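Local atomic coordinates of cell wall mannoprotein 1 (Neosartorya fumigata, PDB entry 5J5L), a protein that binds lipids such as arachidonic acid and is probably a constitutive cell-wall component that the host's antibodies recognise. Residues A[116-121]-A[135-140]. Numbering follows the deposited sequence.
Sequences ALSGAL and SGTQDI
Ser118 and Thr137 make this contact by themselves, hydroxyl to hydroxyl. Each points its CB toward the opposite helix, and their CA atoms, 6.9 Å apart, are the nearest pair of the two backbones. The buried surface is accordingly small, 77 Å² in total.

Along 116-121, Leu117 comes just before the contact and turns to the other helices. Ser118 follows. Its OG is anti to the backbone N (chi1 173°), which sets the oxygen beside the carbonyl carbon and within bonding distance of Thr137. There Ser118 OG donates a short hydrogen bond to Thr137 OG1, at 2.6 Å. Ser118 OG also bonds to Gln122 NE2, one turn further on. In Thr137, chi1 of -58° sets OG1 beside the backbone N, where it bonds to Ile133 O one turn back, and leaves CG2 anti to that N. The result is a short polar chain from the Gln122 amide through two hydroxyls to a main-chain carbonyl. Each hydroxyl oxygen has two partners, which helps to fix its rotation.

Beyond the hydroxyls little touches: the methyl CG2 of Thr137 lies 3.8 Å from Ser118 CB. Further along, Ala120 and Leu121 both touch Ala55 of helix 31-56.

The contact joins two consecutive helices, 100-124 and 127-150, of the all-helical bundle of this cell wall mannoprotein 1 family member. Just two residues separate them, and they run antiparallel. The contact sits about 11 Å from the bound arachidonic acid, measured from the Ser118 side chain. Leu117 and Leu121 reach helices 3-26 and 31-56, and Leu121 also touches helix 63-89. Ile140 packs on Lys77 and Ile80 of helix 63-89, while Asp139 forms a salt bridge with Lys77.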
loop_
_atom_site.group_PDB
_atom_site.type_symbol
_atom_site.label_atom_id
_atom_site.label_comp_id
_atom_site.label_asym_id
_atom_site.label_seq_id
_atom_site.Cartn_x
_atom_site.Cartn_y
_atom_site.Cartn_z
ATOM N N ALA A 116 -3.870 6.912 -5.917
ATOM C CA ALA A 116 -4.222 6.799 -7.325
ATOM C C ALA A 116 -4.957 5.493 -7.585
ATOM O O ALA A 116 -5.922 5.457 -8.367
ATOM C CB ALA A 116 -2.976 6.887 -8.204
ATOM N N LEU A 117 -4.477 4.416 -6.964
ATOM C CA LEU A 117 -5.116 3.110 -7.096
ATOM C C LEU A 117 -6.552 3.180 -6.575
ATOM O O LEU A 117 -7.497 2.715 -7.242
ATOM C CB LEU A 117 -4.339 2.019 -6.357
ATOM C CG LEU A 117 -5.002 0.634 -6.287
ATOM C CD1 LEU A 117 -5.355 0.093 -7.665
ATOM C CD2 LEU A 117 -4.095 -0.311 -5.509
ATOM N N SER A 118 -6.714 3.751 -5.387
ATOM C CA SER A 118 -8.052 3.851 -4.800
ATOM C C SER A 118 -8.986 4.638 -5.698
ATOM O O SER A 118 -10.155 4.253 -5.910
ATOM C CB SER A 118 -7.999 4.493 -3.425
ATOM O OG SER A 118 -9.323 4.718 -2.961
ATOM N N GLY A 119 -8.494 5.760 -6.219
ATOM C CA GLY A 119 -9.271 6.573 -7.151
ATOM C C GLY A 119 -9.740 5.808 -8.382
ATOM O O GLY A 119 -10.894 5.954 -8.823
ATOM N N ALA A 120 -8.838 5.004 -8.940
ATOM C CA ALA A 120 -9.140 4.203 -10.125
ATOM C C ALA A 120 -10.170 3.101 -9.824
ATOM O O ALA A 120 -11.040 2.811 -10.653
ATOM C CB ALA A 120 -7.864 3.608 -10.708
ATOM N N LEU A 121 -10.095 2.520 -8.630
ATOM C CA LEU A 121 -11.043 1.476 -8.223
ATOM C C LEU A 121 -12.404 2.086 -7.901
ATOM O O LEU A 121 -13.446 1.518 -8.238
ATOM C CB LEU A 121 -10.526 0.699 -7.013
ATOM C CG LEU A 121 -9.260 -0.127 -7.240
ATOM C CD1 LEU A 121 -8.816 -0.723 -5.921
ATOM C CD2 LEU A 121 -9.458 -1.185 -8.304
ATOM N N SER A 135 -14.111 5.776 2.121
ATOM C CA SER A 135 -14.024 5.762 3.582
ATOM C C SER A 135 -12.807 4.996 4.077
ATOM O O SER A 135 -12.065 5.494 4.924
ATOM C CB SER A 135 -15.294 5.180 4.205
ATOM O OG SER A 135 -16.434 5.947 3.850
ATOM N N GLY A 136 -12.584 3.792 3.551
ATOM C CA GLY A 136 -11.392 3.026 3.901
ATOM C C GLY A 136 -10.099 3.716 3.499
ATOM O O GLY A 136 -9.097 3.648 4.199
ATOM N N THR A 137 -10.116 4.386 2.355
ATOM C CA THR A 137 -8.943 5.108 1.882
ATOM C C THR A 137 -8.595 6.293 2.791
ATOM O O THR A 137 -7.410 6.571 3.017
ATOM C CB THR A 137 -9.147 5.566 0.421
ATOM O OG1 THR A 137 -9.398 4.415 -0.396
ATOM C CG2 THR A 137 -7.899 6.281 -0.101
ATOM N N GLN A 138 -9.608 6.986 3.300
ATOM C CA GLN A 138 -9.399 8.011 4.349
ATOM C C GLN A 138 -8.583 7.454 5.520
ATOM O O GLN A 138 -7.686 8.124 6.043
ATOM C CB GLN A 138 -10.716 8.542 4.902
ATOM C CG GLN A 138 -11.500 9.443 3.981
ATOM C CD GLN A 138 -12.718 9.985 4.690
ATOM O OE1 GLN A 138 -13.809 9.442 4.566
ATOM N NE2 GLN A 138 -12.522 11.020 5.490
ATOM N N ASP A 139 -8.900 6.226 5.928
ATOM C CA ASP A 139 -8.196 5.575 7.043
ATOM C C ASP A 139 -6.763 5.208 6.683
ATOM O O ASP A 139 -5.836 5.377 7.482
ATOM C CB ASP A 139 -8.969 4.317 7.491
ATOM C CG ASP A 139 -10.338 4.633 8.080
ATOM O OD1 ASP A 139 -10.579 5.760 8.576
ATOM O OD2 ASP A 139 -11.202 3.724 8.035
ATOM N N ILE A 140 -6.575 4.711 5.466
ATOM C CA ILE A 140 -5.249 4.391 4.966
ATOM C C ILE A 140 -4.417 5.680 4.889
ATOM O O ILE A 140 -3.268 5.718 5.311
ATOM C CB ILE A 140 -5.335 3.696 3.585
ATOM C CG1 ILE A 140 -5.965 2.297 3.744
ATOM C CG2 ILE A 140 -3.958 3.613 2.926
ATOM C CD1 ILE A 140 -6.255 1.580 2.439
#